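Packaging enzyme P4 (Pseudomonas phage phi6, PDB 4BLO) probably uses nucleoside triphosphate hydrolysis by a ring of six RecA-like subunits to drive RNA into the viral procapsid. Local coordinates at residues L[109-122]-L[263-275]. Numbering follows the deposited sequence.
Sequences THRWPSEGIYSGVT and SRTMFRTNKGRIF. With ADP (adenosine-5'-diphosphate), chain N.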
loop_
_atom_site.group_PDB
_atom_site.type_symbol
_atom_site.label_atom_id
_atom_site.label_comp_id
_atom_site.label_asym_id
_atom_site.label_seq_id
_atom_site.Cartn_x
_atom_site.Cartn_y
_atom_site.Cartn_z
ATOM N N THR L 109 5.893 20.391 -39.276
ATOM C CA THR L 109 6.912 19.369 -39.473
ATOM C C THR L 109 8.311 19.940 -39.132
ATOM O O THR L 109 8.460 21.161 -39.051
ATOM C CB THR L 109 6.822 18.758 -40.887
ATOM O OG1 THR L 109 6.665 19.779 -41.879
ATOM C CG2 THR L 109 5.706 17.743 -41.003
ATOM N N HIS L 110 9.303 19.045 -38.865
ATOM C CA HIS L 110 10.691 19.364 -38.497
ATOM C C HIS L 110 11.680 18.433 -39.235
ATOM O O HIS L 110 11.284 17.385 -39.758
ATOM C CB HIS L 110 10.881 19.227 -36.965
ATOM C CG HIS L 110 10.060 20.172 -36.143
ATOM N ND1 HIS L 110 10.608 21.318 -35.601
ATOM C CD2 HIS L 110 8.760 20.096 -35.772
ATOM C CE1 HIS L 110 9.629 21.909 -34.935
ATOM N NE2 HIS L 110 8.497 21.216 -35.013
ATOM N N ARG L 111 12.963 18.812 -39.276
ATOM C CA ARG L 111 14.006 17.988 -39.893
ATOM C C ARG L 111 14.747 17.147 -38.821
ATOM O O ARG L 111 15.479 16.212 -39.169
ATOM C CB ARG L 111 15.001 18.862 -40.660
ATOM C CG ARG L 111 14.536 19.237 -42.055
ATOM C CD ARG L 111 15.540 20.125 -42.769
ATOM N NE ARG L 111 15.320 21.543 -42.476
ATOM C CZ ARG L 111 15.932 22.551 -43.093
ATOM N NH1 ARG L 111 16.824 22.313 -44.050
ATOM N NH2 ARG L 111 15.656 23.805 -42.761
ATOM N N TRP L 112 14.535 17.485 -37.529
ATOM C CA TRP L 112 15.158 16.867 -36.366
ATOM C C TRP L 112 14.090 16.408 -35.372
ATOM O O TRP L 112 13.129 17.151 -35.173
ATOM C CB TRP L 112 16.100 17.891 -35.709
ATOM C CG TRP L 112 16.923 17.387 -34.556
ATOM C CD1 TRP L 112 18.189 16.886 -34.618
ATOM C CD2 TRP L 112 16.568 17.417 -33.159
ATOM N NE1 TRP L 112 18.646 16.592 -33.351
ATOM C CE2 TRP L 112 17.666 16.898 -32.436
ATOM C CE3 TRP L 112 15.432 17.831 -32.450
ATOM C CZ2 TRP L 112 17.664 16.793 -31.041
ATOM C CZ3 TRP L 112 15.435 17.738 -31.068
ATOM C CH2 TRP L 112 16.540 17.229 -30.378
ATOM N N PRO L 113 14.217 15.230 -34.703
ATOM C CA PRO L 113 15.308 14.228 -34.776
ATOM C C PRO L 113 15.289 13.369 -36.046
ATOM O O PRO L 113 16.263 12.658 -36.312
ATOM C CB PRO L 113 15.069 13.368 -33.534
ATOM C CG PRO L 113 13.577 13.447 -33.304
ATOM C CD PRO L 113 13.172 14.835 -33.739
ATOM N N SER L 114 14.199 13.439 -36.838
ATOM C CA SER L 114 14.074 12.708 -38.097
ATOM C C SER L 114 13.405 13.578 -39.165
ATOM O O SER L 114 12.663 14.495 -38.825
ATOM C CB SER L 114 13.306 11.408 -37.906
ATOM O OG SER L 114 13.217 10.700 -39.133
ATOM N N GLU L 115 13.689 13.305 -40.456
ATOM C CA GLU L 115 13.171 14.092 -41.575
ATOM C C GLU L 115 11.657 14.013 -41.695
ATOM O O GLU L 115 11.085 12.919 -41.748
ATOM C CB GLU L 115 13.812 13.674 -42.911
ATOM C CG GLU L 115 14.977 14.552 -43.341
ATOM C CD GLU L 115 14.690 15.969 -43.806
ATOM O OE1 GLU L 115 13.501 16.333 -43.960
ATOM O OE2 GLU L 115 15.671 16.714 -44.036
ATOM N N GLY L 116 11.045 15.194 -41.743
ATOM C CA GLY L 116 9.610 15.386 -41.907
ATOM C C GLY L 116 8.777 15.031 -40.705
ATOM O O GLY L 116 7.565 14.883 -40.834
ATOM N N ILE L 117 9.416 14.929 -39.526
ATOM C CA ILE L 117 8.771 14.559 -38.266
ATOM C C ILE L 117 7.747 15.634 -37.825
ATOM O O ILE L 117 7.952 16.835 -38.045
ATOM C CB ILE L 117 9.826 14.237 -37.141
ATOM C CG1 ILE L 117 9.177 13.458 -35.953
ATOM C CG2 ILE L 117 10.626 15.480 -36.694
ATOM C CD1 ILE L 117 10.084 12.847 -34.930
ATOM N N TYR L 118 6.655 15.176 -37.188
ATOM C CA TYR L 118 5.629 16.064 -36.655
ATOM C C TYR L 118 6.116 16.660 -35.345
ATOM O O TYR L 118 7.055 16.132 -34.746
ATOM C CB TYR L 118 4.275 15.332 -36.467
ATOM C CG TYR L 118 3.587 14.928 -37.757
ATOM C CD1 TYR L 118 3.529 15.797 -38.847
ATOM C CD2 TYR L 118 2.922 13.711 -37.863
ATOM C CE1 TYR L 118 2.895 15.433 -40.031
ATOM C CE2 TYR L 118 2.260 13.346 -39.039
ATOM C CZ TYR L 118 2.255 14.207 -40.123
ATOM O OH TYR L 118 1.621 13.842 -41.288
ATOM N N SER L 119 5.527 17.781 -34.920
ATOM C CA SER L 119 5.875 18.388 -33.638
ATOM C C SER L 119 5.339 17.497 -32.518
ATOM O O SER L 119 4.265 16.902 -32.658
ATOM C CB SER L 119 5.302 19.797 -33.538
ATOM O OG SER L 119 5.820 20.621 -34.568
ATOM N N GLY L 120 6.125 17.356 -31.459
ATOM C CA GLY L 120 5.784 16.517 -30.317
ATOM C C GLY L 120 7.007 16.116 -29.529
ATOM O O GLY L 120 7.999 16.853 -29.497
ATOM N N VAL L 121 6.961 14.936 -28.904
ATOM C CA VAL L 121 8.106 14.462 -28.138
ATOM C C VAL L 121 8.623 13.132 -28.712
ATOM O O VAL L 121 7.868 12.329 -29.269
ATOM C CB VAL L 121 7.856 14.416 -26.603
ATOM C CG1 VAL L 121 7.218 13.108 -26.142
ATOM C CG2 VAL L 121 9.145 14.684 -25.843
ATOM N N THR L 122 9.941 12.980 -28.643
ATOM C CA THR L 122 10.689 11.802 -29.051
ATOM C C THR L 122 11.297 11.255 -27.762
ATOM O O THR L 122 11.742 12.048 -26.929
ATOM C CB THR L 122 11.678 12.157 -30.153
ATOM O OG1 THR L 122 10.949 12.696 -31.264
ATOM C CG2 THR L 122 12.524 10.965 -30.594
ATOM N N SER L 263 19.024 0.368 -31.456
ATOM C CA SER L 263 18.413 -0.935 -31.628
ATOM C C SER L 263 17.083 -0.837 -32.404
ATOM O O SER L 263 16.830 -1.672 -33.282
ATOM C CB SER L 263 18.184 -1.555 -30.250
ATOM O OG SER L 263 17.725 -2.894 -30.296
ATOM N N ARG L 264 16.233 0.169 -32.073
ATOM C CA ARG L 264 14.921 0.394 -32.697
ATOM C C ARG L 264 14.520 1.880 -32.754
ATOM O O ARG L 264 14.865 2.647 -31.852
ATOM C CB ARG L 264 13.824 -0.378 -31.953
ATOM C CG ARG L 264 13.711 -1.834 -32.378
ATOM C CD ARG L 264 12.811 -2.627 -31.457
ATOM N NE ARG L 264 11.416 -2.553 -31.887
ATOM C CZ ARG L 264 10.415 -3.201 -31.302
ATOM N NH1 ARG L 264 10.643 -3.976 -30.249
ATOM N NH2 ARG L 264 9.177 -3.077 -31.764
ATOM N N THR L 265 13.780 2.279 -33.821
ATOM C CA THR L 265 13.236 3.632 -33.976
ATOM C C THR L 265 11.815 3.631 -34.511
ATOM O O THR L 265 11.376 2.689 -35.170
ATOM C CB THR L 265 14.086 4.551 -34.843
ATOM O OG1 THR L 265 14.248 4.027 -36.166
ATOM C CG2 THR L 265 15.378 4.974 -34.175
ATOM N N MET L 266 11.111 4.716 -34.220
ATOM C CA MET L 266 9.756 4.995 -34.659
ATOM C C MET L 266 9.613 6.495 -34.754
ATOM O O MET L 266 9.893 7.198 -33.773
ATOM C CB MET L 266 8.738 4.398 -33.672
ATOM C CG MET L 266 7.289 4.513 -34.089
ATOM S SD MET L 266 6.588 6.170 -34.076
ATOM C CE MET L 266 6.802 6.624 -32.363
ATOM N N PHE L 267 9.151 6.982 -35.914
ATOM C CA PHE L 267 8.919 8.401 -36.157
ATOM C C PHE L 267 7.678 8.586 -37.003
ATOM O O PHE L 267 7.517 7.935 -38.045
ATOM C CB PHE L 267 10.141 9.087 -36.811
ATOM C CG PHE L 267 11.429 8.977 -36.021
ATOM C CD1 PHE L 267 11.601 9.684 -34.830
ATOM C CD2 PHE L 267 12.476 8.175 -36.470
ATOM C CE1 PHE L 267 12.799 9.590 -34.105
ATOM C CE2 PHE L 267 13.677 8.087 -35.743
ATOM C CZ PHE L 267 13.828 8.794 -34.568
ATOM N N ARG L 268 6.789 9.465 -36.521
ATOM C CA ARG L 268 5.534 9.859 -37.168
ATOM C C ARG L 268 5.838 11.076 -38.023
ATOM O O ARG L 268 5.900 12.196 -37.509
ATOM C CB ARG L 268 4.447 10.160 -36.123
ATOM C CG ARG L 268 4.116 8.978 -35.227
ATOM C CD ARG L 268 3.102 9.318 -34.166
ATOM N NE ARG L 268 3.144 8.333 -33.084
ATOM C CZ ARG L 268 2.369 7.256 -32.995
ATOM N NH1 ARG L 268 1.430 7.026 -33.906
ATOM N NH2 ARG L 268 2.503 6.420 -31.977
ATOM N N THR L 269 6.116 10.839 -39.321
ATOM C CA THR L 269 6.512 11.870 -40.277
ATOM C C THR L 269 5.373 12.303 -41.187
ATOM O O THR L 269 4.280 11.744 -41.116
ATOM C CB THR L 269 7.678 11.355 -41.153
ATOM O OG1 THR L 269 7.205 10.324 -42.030
ATOM C CG2 THR L 269 8.874 10.880 -40.337
ATOM N N ASN L 270 5.661 13.264 -42.089
ATOM C CA ASN L 270 4.724 13.726 -43.111
ATOM C C ASN L 270 4.604 12.652 -44.225
ATOM O O ASN L 270 3.615 12.643 -44.964
ATOM C CB ASN L 270 5.112 15.116 -43.685
ATOM C CG ASN L 270 6.559 15.330 -44.106
ATOM O OD1 ASN L 270 7.274 14.418 -44.542
ATOM N ND2 ASN L 270 7.004 16.578 -44.047
ATOM N N LYS L 271 5.599 11.727 -44.305
ATOM C CA LYS L 271 5.643 10.604 -45.256
ATOM C C LYS L 271 4.980 9.356 -44.633
ATOM O O LYS L 271 4.886 8.320 -45.292
ATOM C CB LYS L 271 7.094 10.279 -45.688
ATOM C CG LYS L 271 7.898 11.453 -46.229
ATOM C CD LYS L 271 7.934 11.424 -47.731
ATOM C CE LYS L 271 8.866 12.470 -48.274
ATOM N NZ LYS L 271 9.419 12.044 -49.572
ATOM N N GLY L 272 4.557 9.477 -43.371
ATOM C CA GLY L 272 3.898 8.417 -42.607
ATOM C C GLY L 272 4.681 7.874 -41.416
ATOM O O GLY L 272 5.820 8.303 -41.176
ATOM N N ARG L 273 4.083 6.899 -40.667
ATOM C CA ARG L 273 4.743 6.259 -39.503
ATOM C C ARG L 273 5.851 5.322 -39.986
ATOM O O ARG L 273 5.582 4.357 -40.721
ATOM C CB ARG L 273 3.762 5.489 -38.586
ATOM C CG ARG L 273 2.774 6.365 -37.815
ATOM C CD ARG L 273 1.635 5.558 -37.205
ATOM N NE ARG L 273 2.096 4.684 -36.118
ATOM C CZ ARG L 273 1.372 3.709 -35.566
ATOM N NH1 ARG L 273 0.143 3.452 -36.002
ATOM N NH2 ARG L 273 1.880 2.971 -34.590
ATOM N N ILE L 274 7.106 5.635 -39.599
ATOM C CA ILE L 274 8.254 4.855 -40.044
ATOM C C ILE L 274 8.890 4.154 -38.878
ATOM O O ILE L 274 9.374 4.798 -37.951
ATOM C CB ILE L 274 9.279 5.710 -40.850
ATOM C CG1 ILE L 274 8.606 6.317 -42.111
ATOM C CG2 ILE L 274 10.537 4.887 -41.223
ATOM C CD1 ILE L 274 9.214 7.604 -42.582
ATOM N N PHE L 275 8.906 2.816 -38.962
ATOM C CA PHE L 275 9.506 1.917 -37.984
ATOM C C PHE L 275 10.825 1.399 -38.507
ATOM O O PHE L 275 10.869 0.786 -39.581
ATOM C CB PHE L 275 8.578 0.738 -37.626
ATOM C CG PHE L 275 7.240 1.121 -37.045
ATOM C CD1 PHE L 275 7.089 1.325 -35.686
ATOM C CD2 PHE L 275 6.125 1.250 -37.859
ATOM C CE1 PHE L 275 5.844 1.652 -35.156
ATOM C CE2 PHE L 275 4.884 1.591 -37.329
ATOM C CZ PHE L 275 4.751 1.790 -35.985
HETATM P PB ADP N . -3.049 0.599 -32.128
HETATM O O1B ADP N . -3.612 -0.770 -31.673
HETATM O O2B ADP N . -4.192 1.628 -32.171
HETATM O O3B ADP N . -1.999 1.068 -31.180
HETATM P PA ADP N . -2.609 1.284 -34.943
HETATM O O1A ADP N . -2.373 2.773 -34.637
HETATM O O2A ADP N . -3.990 1.085 -35.456
HETATM O O3A ADP N . -2.418 0.441 -33.591
HETATM O "O5'" ADP N . -1.572 0.779 -36.020
HETATM C "C5'" ADP N . -1.227 -0.614 -36.099
HETATM C "C4'" ADP N . -0.330 -0.868 -37.282
HETATM O "O4'" ADP N . 0.921 -0.167 -37.104
HETATM C "C3'" ADP N . 0.050 -2.333 -37.444
HETATM O "O3'" ADP N . -0.952 -3.028 -38.178
HETATM C "C2'" ADP N . 1.409 -2.249 -38.143
HETATM O "O2'" ADP N . 1.289 -2.129 -39.556
HETATM C "C1'" ADP N . 2.005 -0.985 -37.511
HETATM N N9 ADP N . 2.890 -1.232 -36.369
HETATM C C8 ADP N . 2.623 -1.006 -35.040
HETATM N N7 ADP N . 3.596 -1.332 -34.231
HETATM C C5 ADP N . 4.590 -1.812 -35.087
HETATM C C6 ADP N . 5.874 -2.335 -34.847
HETATM N N6 ADP N . 6.416 -2.458 -33.634
HETATM N N1 ADP N . 6.597 -2.739 -35.922
HETATM C C2 ADP N . 6.063 -2.614 -37.141
HETATM N N3 ADP N . 4.865 -2.130 -37.485
HETATM C C4 ADP N . 4.161 -1.747 -36.401
#
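Phe267 and the loop 113-117 illustrate how the outer hairpin of a RecA-like sheet packs on the loop before its central strand. CB of Phe267 points toward the loop and lies 4.1 Å from CB of Ser114. From CG through CD2 to CE2 the ring lies against Ser114, whose CB sits over one face in a CH-pi contact 3.7 Å from the centroid and 16° off the ring normal. Farther out, CD1 meets CD1 of Ile117 at 3.5 Å, and CE1 touches CG of Pro113, which follows a cis peptide, while CG2 of Thr122 comes to the ring edge. Ile117 can extend this far because its CG1 stands anti to the backbone N (chi1 -163°). Ile255 of strand 253-258 also packs on Phe267.

Where strand 261-269 gives way to the turn, a single bridge pairs Ile117 with Thr269. The amide of Tyr118 donates to Arg268 O (3.1 Å) in the carbonyl plane, whereas Asn270 N reaches Gly116 O (2.8 Å) from a direction tilted 34° out of that plane. The Tyr118 ring lays one face over the Thr269-Asn270 peptide. Thr269 turns its hydroxyl the other way, donating to Gly272 O at 2.6 Å, a carbonyl that also accepts Thr269 N; this double grip ties the type I turn together, while CG2 rests against Glu115 O.

Beyond the turn, strand 272-275 carries Arg273, whose NH1 bonds to ADP O1A (2.9 Å) and O5', and Phe275, whose ring face lies over C4 of the adenine; Lys132 of a neighbouring subunit also binds this nucleotide. Apolar contacts around Phe267 and two backbone bonds thus fix the turn end of the hairpin, consistent with a defined position for Arg273 and Phe275 against ADP bound mainly by that subunit.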